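Local coordinates for protein polycyclic ketone monooxygenase (Myceliophthora thermophila, PDB 5MQ6) that uses FAD and NADPH to insert one oxygen atom beside the carbonyl of bulky, often polycyclic ketones, giving esters or lactones, at residues L130-L143 and P150-H163. Residues are numbered along the deposited sequence; the frame is centred on the assembly and turned at random. Where two conformers were deposited one is given.
Sequences LHCDVESYSYMPLL and PKSKYAAGPELLEH. With FAD (flavin-adenine dinucleotide), chain B.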
ATOM      1  N   LEU A 130     -15.240  -1.002  -5.672  1.00 29.29           N
ATOM      2  CA  LEU A 130     -14.034  -0.414  -5.142  1.00 26.10           C
ATOM      3  C   LEU A 130     -14.238   0.998  -4.624  1.00 21.68           C
ATOM      4  O   LEU A 130     -14.771   1.851  -5.294  1.00 23.16           O
ATOM      5  CB  LEU A 130     -12.924  -0.452  -6.162  1.00 26.22           C
ATOM      6  CG  LEU A 130     -11.622   0.362  -5.902  1.00 27.42           C
ATOM      7  CD1 LEU A 130     -10.787  -0.327  -4.860  1.00 26.19           C
ATOM      8  CD2 LEU A 130     -10.839   0.451  -7.232  1.00 25.57           C
ATOM      9  N   HIS A 131     -13.804   1.203  -3.398  1.00 18.73           N
ATOM     10  CA  HIS A 131     -13.754   2.493  -2.767  1.00 21.43           C
ATOM     11  C   HIS A 131     -12.475   2.628  -1.936  1.00 21.41           C
ATOM     12  O   HIS A 131     -11.939   1.640  -1.455  1.00 23.85           O
ATOM     13  CB  HIS A 131     -14.940   2.661  -1.779  1.00 23.16           C
ATOM     14  CG  HIS A 131     -16.269   2.797  -2.445  1.00 24.30           C
ATOM     15  ND1 HIS A 131     -16.898   1.732  -3.055  1.00 25.28           N
ATOM     16  CD2 HIS A 131     -17.068   3.876  -2.637  1.00 24.62           C
ATOM     17  CE1 HIS A 131     -18.051   2.138  -3.556  1.00 26.14           C
ATOM     18  NE2 HIS A 131     -18.179   3.434  -3.320  1.00 22.34           N
ATOM     19  N   CYS A 132     -11.968   3.828  -1.768  1.00 23.34           N
ATOM     20  CA  CYS A 132     -10.930   4.117  -0.794  0.58 24.20           C
ATOM     21  C   CYS A 132     -11.566   3.832   0.590  1.00 25.62           C
ATOM     22  O   CYS A 132     -12.751   4.110   0.774  1.00 25.22           O
ATOM     23  CB  CYS A 132     -10.474   5.601  -0.944  0.58 23.54           C
ATOM     24  SG  CYS A 132     -11.639   7.000  -0.713  0.58 23.10           S
ATOM     25  N   ASP A 133     -10.794   3.314   1.514  1.00 23.54           N
ATOM     26  CA  ASP A 133     -11.219   2.969   2.882  1.00 22.39           C
ATOM     27  C   ASP A 133     -10.965   4.079   3.866  1.00 21.49           C
ATOM     28  O   ASP A 133     -11.528   4.047   4.964  1.00 25.62           O
ATOM     29  CB  ASP A 133     -10.642   1.586   3.333  1.00 24.40           C
ATOM     30  CG  ASP A 133      -9.048   1.548   3.359  1.00 34.24           C
ATOM     31  OD1 ASP A 133      -8.430   2.665   3.203  1.00 34.00           O
ATOM     32  OD2 ASP A 133      -8.420   0.422   3.568  1.00 29.50           O
ATOM     33  N   VAL A 134     -10.222   5.123   3.464  1.00 20.01           N
ATOM     34  CA  VAL A 134     -10.050   6.300   4.254  1.00 17.23           C
ATOM     35  C   VAL A 134     -11.006   7.364   3.677  1.00 17.79           C
ATOM     36  O   VAL A 134     -11.171   7.447   2.439  1.00 18.69           O
ATOM     37  CB  VAL A 134      -8.608   6.779   4.170  1.00 17.64           C
ATOM     38  CG1 VAL A 134      -8.396   8.144   4.759  1.00 16.96           C
ATOM     39  CG2 VAL A 134      -7.768   5.761   4.882  1.00 20.76           C
ATOM     40  N   GLU A 135     -11.594   8.177   4.549  1.00 15.30           N
ATOM     41  CA  GLU A 135     -12.372   9.350   4.085  1.00 18.31           C
ATOM     42  C   GLU A 135     -11.730  10.070   2.877  1.00 21.39           C
ATOM     43  O   GLU A 135     -10.580  10.511   2.947  1.00 18.21           O
ATOM     44  CB  GLU A 135     -12.512  10.360   5.225  1.00 20.18           C
ATOM     45  CG  GLU A 135     -13.448  11.555   4.977  1.00 21.74           C
ATOM     46  CD  GLU A 135     -13.271  12.639   5.957  1.00 22.16           C
ATOM     47  OE1 GLU A 135     -12.147  13.247   5.903  1.00 23.25           O
ATOM     48  OE2 GLU A 135     -14.267  12.925   6.755  1.00 22.15           O
ATOM     49  N   SER A 136     -12.538  10.294   1.849  1.00 21.77           N
ATOM     50  CA  SER A 136     -12.165  11.027   0.646  1.00 19.72           C
ATOM     51  C   SER A 136     -11.509  12.377   0.922  1.00 20.18           C
ATOM     52  O   SER A 136     -10.476  12.730   0.259  1.00 20.18           O
ATOM     53  CB  SER A 136     -13.396  11.151  -0.251  1.00 22.14           C
ATOM     54  OG  SER A 136     -14.226  12.143   0.258  1.00 24.65           O
ATOM     55  N   TYR A 137     -12.068  13.142   1.876  1.00 19.08           N
ATOM     56  CA  TYR A 137     -11.570  14.492   2.189  1.00 20.17           C
ATOM     57  C   TYR A 137     -10.156  14.452   2.800  1.00 19.58           C
ATOM     58  O   TYR A 137      -9.409  15.408   2.724  1.00 19.83           O
ATOM     59  CB  TYR A 137     -12.556  15.359   3.081  1.00 24.28           C
ATOM     60  CG  TYR A 137     -14.072  15.079   2.810  1.00 24.41           C
ATOM     61  CD1 TYR A 137     -14.610  15.243   1.530  1.00 27.83           C
ATOM     62  CD2 TYR A 137     -14.891  14.583   3.800  1.00 23.01           C
ATOM     63  CE1 TYR A 137     -15.931  14.906   1.241  1.00 25.67           C
ATOM     64  CE2 TYR A 137     -16.194  14.249   3.554  1.00 24.41           C
ATOM     65  CZ  TYR A 137     -16.738  14.438   2.286  1.00 25.93           C
ATOM     66  OH  TYR A 137     -18.042  14.114   2.035  1.00 25.49           O
ATOM     67  N   SER A 138      -9.816  13.332   3.408  1.00 21.84           N
ATOM     68  CA  SER A 138      -8.513  13.107   4.022  1.00 18.01           C
ATOM     69  C   SER A 138      -7.527  12.441   3.092  1.00 19.69           C
ATOM     70  O   SER A 138      -6.326  12.673   3.207  1.00 22.73           O
ATOM     71  CB  SER A 138      -8.732  12.301   5.321  1.00 16.94           C
ATOM     72  OG  SER A 138      -9.372  13.211   6.290  1.00 20.11           O
ATOM     73  N   TYR A 139      -8.042  11.654   2.146  1.00 19.72           N
ATOM     74  CA  TYR A 139      -7.241  10.790   1.295  1.00 19.60           C
ATOM     75  C   TYR A 139      -6.879  11.407  -0.051  1.00 20.73           C
ATOM     76  O   TYR A 139      -5.722  11.374  -0.446  1.00 19.48           O
ATOM     77  CB  TYR A 139      -7.931   9.456   1.078  1.00 23.06           C
ATOM     78  CG  TYR A 139      -7.115   8.572   0.176  1.00 22.00           C
ATOM     79  CD1 TYR A 139      -5.961   7.971   0.636  1.00 21.95           C
ATOM     80  CD2 TYR A 139      -7.534   8.304  -1.106  1.00 24.94           C
ATOM     81  CE1 TYR A 139      -5.194   7.153  -0.212  1.00 23.49           C
ATOM     82  CE2 TYR A 139      -6.811   7.530  -1.971  1.00 24.25           C
ATOM     83  CZ  TYR A 139      -5.616   6.964  -1.537  1.00 28.07           C
ATOM     84  OH  TYR A 139      -4.902   6.178  -2.412  1.00 23.28           O
ATOM     85  N   MET A 140      -7.861  11.960  -0.769  1.00 18.70           N
ATOM     86  CA  MET A 140      -7.587  12.499  -2.107  1.00 19.99           C
ATOM     87  C   MET A 140      -6.577  13.664  -2.005  1.00 19.24           C
ATOM     88  O   MET A 140      -6.752  14.576  -1.238  1.00 19.43           O
ATOM     89  CB  MET A 140      -8.857  12.891  -2.801  1.00 20.27           C
ATOM     90  CG  MET A 140      -9.864  11.715  -2.829  1.00 21.27           C
ATOM     91  SD  MET A 140     -11.410  12.111  -3.676  1.00 24.80           S
ATOM     92  CE  MET A 140     -10.889  12.260  -5.392  1.00 29.42           C
ATOM     93  N   PRO A 141      -5.481  13.592  -2.696  1.00 18.09           N
ATOM     94  CA  PRO A 141      -4.518  14.671  -2.633  1.00 18.53           C
ATOM     95  C   PRO A 141      -4.924  15.963  -3.261  1.00 17.89           C
ATOM     96  O   PRO A 141      -5.669  15.985  -4.236  1.00 20.66           O
ATOM     97  CB  PRO A 141      -3.332  14.187  -3.451  1.00 21.20           C
ATOM     98  CG  PRO A 141      -3.680  12.863  -3.986  1.00 24.20           C
ATOM     99  CD  PRO A 141      -5.006  12.417  -3.436  1.00 22.48           C
ATOM    100  N   LEU A 142      -4.376  17.044  -2.732  1.00 17.44           N
ATOM    101  CA  LEU A 142      -4.431  18.351  -3.399  1.00 20.18           C
ATOM    102  C   LEU A 142      -5.849  18.833  -3.614  1.00 21.34           C
ATOM    103  O   LEU A 142      -6.148  19.502  -4.611  1.00 20.18           O
ATOM    104  CB  LEU A 142      -3.646  18.332  -4.713  1.00 23.65           C
ATOM    105  CG  LEU A 142      -2.130  17.997  -4.603  1.00 24.89           C
ATOM    106  CD1 LEU A 142      -1.594  17.538  -5.982  1.00 23.41           C
ATOM    107  CD2 LEU A 142      -1.372  19.179  -4.042  1.00 25.65           C
ATOM    108  N   LEU A 143      -6.710  18.553  -2.642  1.00 20.81           N
ATOM    109  CA  LEU A 143      -8.100  18.998  -2.721  1.00 24.49           C
ATOM    110  C   LEU A 143      -8.189  20.515  -2.740  1.00 25.12           C
ATOM    111  O   LEU A 143      -8.828  21.104  -3.606  1.00 27.82           O
ATOM    112  CB  LEU A 143      -8.960  18.375  -1.575  1.00 21.82           C
ATOM    113  CG  LEU A 143      -9.284  16.905  -1.862  1.00 20.73           C
ATOM    114  CD1 LEU A 143     -10.243  16.305  -0.838  1.00 24.08           C
ATOM    115  CD2 LEU A 143      -9.797  16.586  -3.259  1.00 21.64           C
ATOM    116  N   PRO A 150     -15.066  16.152  -3.369  1.00 21.12           N
ATOM    117  CA  PRO A 150     -15.505  14.811  -3.517  1.00 21.42           C
ATOM    118  C   PRO A 150     -17.024  14.627  -3.282  1.00 23.63           C
ATOM    119  O   PRO A 150     -17.600  15.359  -2.465  1.00 19.67           O
ATOM    120  CB  PRO A 150     -14.657  14.039  -2.495  1.00 21.40           C
ATOM    121  CG  PRO A 150     -13.465  14.886  -2.312  1.00 22.40           C
ATOM    122  CD  PRO A 150     -14.088  16.250  -2.290  1.00 23.54           C
ATOM    123  N   LYS A 151     -17.601  13.681  -4.022  1.00 22.01           N
ATOM    124  CA  LYS A 151     -19.055  13.455  -4.087  1.00 30.01           C
ATOM    125  C   LYS A 151     -19.634  12.798  -2.835  1.00 30.96           C
ATOM    126  O   LYS A 151     -20.781  12.995  -2.529  1.00 28.25           O
ATOM    127  CB  LYS A 151     -19.411  12.591  -5.277  1.00 32.63           C
ATOM    128  CG  LYS A 151     -19.210  13.293  -6.626  1.00 39.36           C
ATOM    129  CD  LYS A 151     -19.110  12.283  -7.758  1.00 53.77           C
ATOM    130  CE  LYS A 151     -18.886  12.972  -9.123  1.00 64.11           C
ATOM    131  NZ  LYS A 151     -18.325  12.040 -10.151  1.00 67.83           N
ATOM    132  N   SER A 152     -18.819  12.011  -2.155  1.00 29.04           N
ATOM    133  CA  SER A 152     -19.204  11.194  -0.980  1.00 25.06           C
ATOM    134  C   SER A 152     -18.112  11.186   0.107  1.00 26.40           C
ATOM    135  O   SER A 152     -16.949  11.710  -0.087  1.00 22.53           O
ATOM    136  CB  SER A 152     -19.467   9.781  -1.421  1.00 27.00           C
ATOM    137  OG  SER A 152     -20.482   9.760  -2.422  1.00 34.71           O
ATOM    138  N   LYS A 153     -18.483  10.596   1.239  1.00 26.22           N
ATOM    139  CA  LYS A 153     -17.541  10.397   2.346  1.00 26.28           C
ATOM    140  C   LYS A 153     -16.350   9.479   1.990  1.00 21.14           C
ATOM    141  O   LYS A 153     -15.306   9.706   2.474  1.00 22.40           O
ATOM    142  CB  LYS A 153     -18.187   9.888   3.632  1.00 24.53           C
ATOM    143  CG  LYS A 153     -17.207   9.998   4.815  1.00 28.02           C
ATOM    144  CD  LYS A 153     -17.853  10.488   6.089  1.00 26.76           C
ATOM    145  CE  LYS A 153     -16.996  10.423   7.329  1.00 23.22           C
ATOM    146  NZ  LYS A 153     -16.557  11.809   7.773  1.00 23.92           N
ATOM    147  N   TYR A 154     -16.595   8.459   1.200  1.00 18.70           N
ATOM    148  CA  TYR A 154     -15.663   7.498   0.700  1.00 20.75           C
ATOM    149  C   TYR A 154     -15.800   7.531  -0.836  1.00 27.76           C
ATOM    150  O   TYR A 154     -16.889   7.309  -1.416  1.00 30.24           O
ATOM    151  CB  TYR A 154     -15.963   6.123   1.252  1.00 20.26           C
ATOM    152  CG  TYR A 154     -15.960   6.200   2.777  1.00 24.00           C
ATOM    153  CD1 TYR A 154     -14.733   6.451   3.489  1.00 23.59           C
ATOM    154  CD2 TYR A 154     -17.147   6.164   3.503  1.00 22.71           C
ATOM    155  CE1 TYR A 154     -14.710   6.629   4.853  1.00 23.51           C
ATOM    156  CE2 TYR A 154     -17.119   6.394   4.876  1.00 24.75           C
ATOM    157  CZ  TYR A 154     -15.923   6.574   5.545  1.00 23.28           C
ATOM    158  OH  TYR A 154     -15.901   6.772   6.876  1.00 19.70           O
ATOM    159  N   ALA A 155     -14.680   7.769  -1.491  1.00 27.05           N
ATOM    160  CA  ALA A 155     -14.627   7.796  -2.957  1.00 25.01           C
ATOM    161  C   ALA A 155     -14.607   6.442  -3.607  1.00 22.43           C
ATOM    162  O   ALA A 155     -13.883   5.534  -3.188  1.00 22.57           O
ATOM    163  CB  ALA A 155     -13.374   8.604  -3.416  1.00 24.42           C
ATOM    164  N   ALA A 156     -15.347   6.320  -4.711  1.00 24.77           N
ATOM    165  CA  ALA A 156     -15.283   5.119  -5.574  1.00 24.62           C
ATOM    166  C   ALA A 156     -14.081   5.233  -6.595  1.00 23.58           C
ATOM    167  O   ALA A 156     -13.566   6.315  -6.835  1.00 23.96           O
ATOM    168  CB  ALA A 156     -16.591   4.913  -6.307  1.00 21.25           C
ATOM    169  N   GLY A 157     -13.635   4.091  -7.104  1.00 23.70           N
ATOM    170  CA  GLY A 157     -12.555   3.989  -8.054  1.00 25.20           C
ATOM    171  C   GLY A 157     -12.576   5.073  -9.091  1.00 27.60           C
ATOM    172  O   GLY A 157     -11.591   5.820  -9.216  1.00 30.63           O
ATOM    173  N   PRO A 158     -13.671   5.170  -9.858  1.00 28.53           N
ATOM    174  CA  PRO A 158     -13.760   6.126 -10.948  1.00 26.14           C
ATOM    175  C   PRO A 158     -13.528   7.536 -10.553  1.00 24.85           C
ATOM    176  O   PRO A 158     -12.859   8.256 -11.276  1.00 25.67           O
ATOM    177  CB  PRO A 158     -15.194   5.945 -11.439  1.00 29.75           C
ATOM    178  CG  PRO A 158     -15.392   4.451 -11.269  1.00 28.27           C
ATOM    179  CD  PRO A 158     -14.769   4.176  -9.927  1.00 29.49           C
ATOM    180  N   GLU A 159     -14.066   7.958  -9.418  1.00 22.44           N
ATOM    181  CA  GLU A 159     -13.801   9.283  -8.938  1.00 23.26           C
ATOM    182  C   GLU A 159     -12.288   9.463  -8.591  1.00 23.62           C
ATOM    183  O   GLU A 159     -11.715  10.562  -8.778  1.00 21.58           O
ATOM    184  CB  GLU A 159     -14.662   9.530  -7.738  1.00 23.07           C
ATOM    185  CG  GLU A 159     -14.451  10.869  -7.158  1.00 26.68           C
ATOM    186  CD  GLU A 159     -15.447  11.237  -6.091  1.00 28.46           C
ATOM    187  OE1 GLU A 159     -15.914  10.269  -5.453  1.00 26.06           O
ATOM    188  OE2 GLU A 159     -15.674  12.484  -5.898  1.00 25.95           O
ATOM    189  N   LEU A 160     -11.681   8.385  -8.113  1.00 20.29           N
ATOM    190  CA  LEU A 160     -10.287   8.398  -7.734  1.00 21.22           C
ATOM    191  C   LEU A 160      -9.355   8.486  -8.905  1.00 20.91           C
ATOM    192  O   LEU A 160      -8.364   9.242  -8.884  1.00 21.24           O
ATOM    193  CB  LEU A 160      -9.890   7.203  -6.836  1.00 20.16           C
ATOM    194  CG  LEU A 160     -10.540   7.382  -5.470  1.00 21.21           C
ATOM    195  CD1 LEU A 160     -10.604   6.088  -4.707  1.00 25.47           C
ATOM    196  CD2 LEU A 160      -9.924   8.421  -4.664  1.00 20.50           C
ATOM    197  N   LEU A 161      -9.680   7.714  -9.912  1.00 22.64           N
ATOM    198  CA  LEU A 161      -8.946   7.756 -11.154  1.00 23.95           C
ATOM    199  C   LEU A 161      -9.102   9.127 -11.884  1.00 24.32           C
ATOM    200  O   LEU A 161      -8.092   9.758 -12.349  1.00 19.50           O
ATOM    201  CB  LEU A 161      -9.361   6.575 -11.994  1.00 22.42           C
ATOM    202  CG  LEU A 161      -8.806   6.480 -13.405  1.00 24.76           C
ATOM    203  CD1 LEU A 161      -7.301   6.322 -13.303  1.00 26.68           C
ATOM    204  CD2 LEU A 161      -9.321   5.207 -14.106  1.00 25.77           C
ATOM    205  N   GLU A 162     -10.336   9.624 -11.923  1.00 20.50           N
ATOM    206  CA  GLU A 162     -10.568  10.894 -12.546  1.00 23.39           C
ATOM    207  C   GLU A 162      -9.750  12.018 -11.828  1.00 26.29           C
ATOM    208  O   GLU A 162      -9.245  12.938 -12.463  1.00 22.89           O
ATOM    209  CB  GLU A 162     -12.078  11.173 -12.617  1.00 26.85           C
ATOM    210  CG  GLU A 162     -12.464  12.632 -12.881  1.00 27.88           C
ATOM    211  CD  GLU A 162     -13.982  12.852 -12.704  1.00 39.11           C
ATOM    212  OE1 GLU A 162     -14.452  13.519 -11.742  1.00 44.24           O
ATOM    213  OE2 GLU A 162     -14.734  12.305 -13.508  1.00 36.68           O
ATOM    214  N   HIS A 163      -9.604  11.928 -10.511  1.00 23.80           N
ATOM    215  CA  HIS A 163      -8.860  12.927  -9.786  1.00 22.56           C
ATOM    216  C   HIS A 163      -7.357  12.917 -10.139  1.00 20.72           C
ATOM    217  O   HIS A 163      -6.750  14.006 -10.238  1.00 21.33           O
ATOM    218  CB  HIS A 163      -9.056  12.790  -8.324  1.00 20.21           C
ATOM    219  CG  HIS A 163      -8.426  13.883  -7.535  1.00 21.17           C
ATOM    220  ND1 HIS A 163      -8.824  15.210  -7.637  1.00 26.19           N
ATOM    221  CD2 HIS A 163      -7.486  13.848  -6.562  1.00 18.27           C
ATOM    222  CE1 HIS A 163      -8.155  15.945  -6.768  1.00 20.83           C
ATOM    223  NE2 HIS A 163      -7.352  15.144  -6.086  1.00 21.34           N
TER
HETATM  224  PA  FAD B 700       0.908   3.249  -6.542  1.00 20.54           P
HETATM  225  O1A FAD B 700       1.076   1.789  -6.284  1.00 23.30           O
HETATM  226  O2A FAD B 700      -0.468   3.891  -6.542  1.00 21.76           O
HETATM  227  O5B FAD B 700       1.583   3.581  -7.960  1.00 23.73           O
HETATM  228  C5B FAD B 700       2.853   3.104  -8.252  1.00 21.99           C
HETATM  229  C4B FAD B 700       2.902   2.742  -9.722  1.00 23.15           C
HETATM  230  O4B FAD B 700       4.281   2.467 -10.033  1.00 21.89           O
HETATM  231  C3B FAD B 700       2.104   1.509 -10.137  1.00 22.37           C
HETATM  232  O3B FAD B 700       1.401   1.772 -11.324  1.00 22.08           O
HETATM  233  C2B FAD B 700       3.157   0.463 -10.375  1.00 23.45           C
HETATM  234  O2B FAD B 700       2.768  -0.491 -11.333  1.00 24.39           O
HETATM  235  C1B FAD B 700       4.319   1.317 -10.835  1.00 21.95           C
HETATM  236  N9A FAD B 700       5.592   0.649 -10.713  1.00 20.15           N
HETATM  237  C8A FAD B 700       6.094   0.051  -9.595  1.00 23.62           C
HETATM  238  N7A FAD B 700       7.272  -0.482  -9.908  1.00 21.85           N
HETATM  239  C5A FAD B 700       7.551  -0.270 -11.205  1.00 18.10           C
HETATM  240  C6A FAD B 700       8.686  -0.582 -12.091  1.00 16.87           C
HETATM  241  N6A FAD B 700       9.761  -1.262 -11.751  1.00 17.32           N
HETATM  242  N1A FAD B 700       8.561  -0.093 -13.298  1.00 17.27           N
HETATM  243  C2A FAD B 700       7.472   0.589 -13.727  1.00 14.50           C
HETATM  244  N3A FAD B 700       6.408   0.914 -13.029  1.00 15.44           N
HETATM  245  C4A FAD B 700       6.418   0.463 -11.736  1.00 18.09           C
HETATM  246  N1  FAD B 700      -4.327   3.443   0.942  1.00 22.31           N
HETATM  247  C2  FAD B 700      -4.946   4.384   1.729  1.00 27.80           C
HETATM  248  O2  FAD B 700      -4.287   5.143   2.428  1.00 24.38           O
HETATM  249  N3  FAD B 700      -6.282   4.487   1.745  1.00 32.47           N
HETATM  250  C4  FAD B 700      -7.029   3.664   0.992  1.00 38.50           C
HETATM  251  O4  FAD B 700      -8.243   3.812   1.044  1.00 48.87           O
HETATM  252  C4X FAD B 700      -6.467   2.622   0.116  1.00 36.42           C
HETATM  253  N5  FAD B 700      -7.198   1.745  -0.651  1.00 33.59           N
HETATM  254  C5X FAD B 700      -6.530   0.837  -1.406  1.00 32.50           C
HETATM  255  C6  FAD B 700      -7.281  -0.130  -2.235  1.00 29.18           C
HETATM  256  C7  FAD B 700      -6.465  -1.079  -3.016  1.00 35.98           C
HETATM  257  C7M FAD B 700      -7.126  -2.109  -3.904  1.00 35.02           C
HETATM  258  C8  FAD B 700      -4.974  -1.096  -2.968  1.00 37.43           C
HETATM  259  C8M FAD B 700      -4.117  -2.068  -3.777  1.00 41.20           C
HETATM  260  C9  FAD B 700      -4.308  -0.183  -2.173  1.00 35.71           C
HETATM  261  C9A FAD B 700      -5.026   0.771  -1.399  1.00 35.80           C
HETATM  262  N10 FAD B 700      -4.293   1.657  -0.591  1.00 29.98           N
HETATM  263  C10 FAD B 700      -5.003   2.605   0.152  1.00 27.45           C
HETATM  264  C1' FAD B 700      -2.813   1.699  -0.587  1.00 33.28           C
HETATM  265  C2' FAD B 700      -2.403   2.498  -1.893  1.00 32.49           C
HETATM  266  O2' FAD B 700      -1.446   1.725  -2.630  1.00 32.73           O
HETATM  267  C3' FAD B 700      -1.874   3.950  -1.633  1.00 30.78           C
HETATM  268  O3' FAD B 700      -2.888   4.706  -0.967  1.00 30.58           O
HETATM  269  C4' FAD B 700      -1.546   4.821  -2.870  1.00 29.20           C
HETATM  270  O4' FAD B 700      -2.521   4.716  -4.000  1.00 28.60           O
HETATM  271  C5' FAD B 700      -0.112   4.525  -3.354  1.00 26.62           C
HETATM  272  O5' FAD B 700       0.282   5.630  -4.226  1.00 25.35           O
HETATM  273  P   FAD B 700       1.749   5.418  -4.879  1.00 23.91           P
HETATM  274  O1P FAD B 700       1.771   6.396  -6.111  1.00 25.67           O
HETATM  275  O2P FAD B 700       2.750   5.494  -3.717  1.00 26.20           O
HETATM  276  O3P FAD B 700       1.805   3.841  -5.348  1.00 22.70           O
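The H131 ring carries A156 CB over one face, a CH-pi contact 4.0 Å from the ring centroid, and meets Y154 O at its edge. Y154 turns its own ring edge to the backbone between V134 and E135, with CE1 3.5 Å from E135 N, and K153 CG lies over one of its faces. FAD C4 lies over one face of the Y139 ring, offset toward its rim, and L160 CD2 is at the edge. The Y137 ring meets P150 CD at its edge. The H163 ring points its edge at P141. Its NE2 donates to P141 O at 2.6 Å, almost straight (174°) and in both the ring plane and the carbonyl plane. M140 CE lies 3.5 Å from H163 CB and also touches ring atom CG. M140 bends at its last torsion (chi3 69°), which turns CE to H163 while SD packs on P150 CG. P150 also meets L143 CD1. L160 packs with CD1 on C132 CB and with CD2 on M140 CG. Between the backbones, H131 and A156 form a single bridge. C132 N donates to A155 O at 2.9 Å, and G157 N to L130 O. S136 grips the loop twice, N to K153 O and OG to S152 O (2.8 Å), the latter in the carbonyl plane. E135 OE2 uses its anti lone pair for a salt bridge to K153 NZ at 2.7 Å, while OE1 accepts from S138 OG. R332 is a second cationic partner of OE2. Replacing E135 by alanine would probably leave both K153 and R332 without this carboxylate, and S138 OG without its acceptor. Y139 OH hydrogen-bonds FAD O3' at 2.9 Å. D133 N donates to FAD O4. Segment 150-163 thus packs against segment 130-143, which holds FAD-binding C132, D133 and Y139 in this flavin-dependent Baeyer-Villiger monooxygenase.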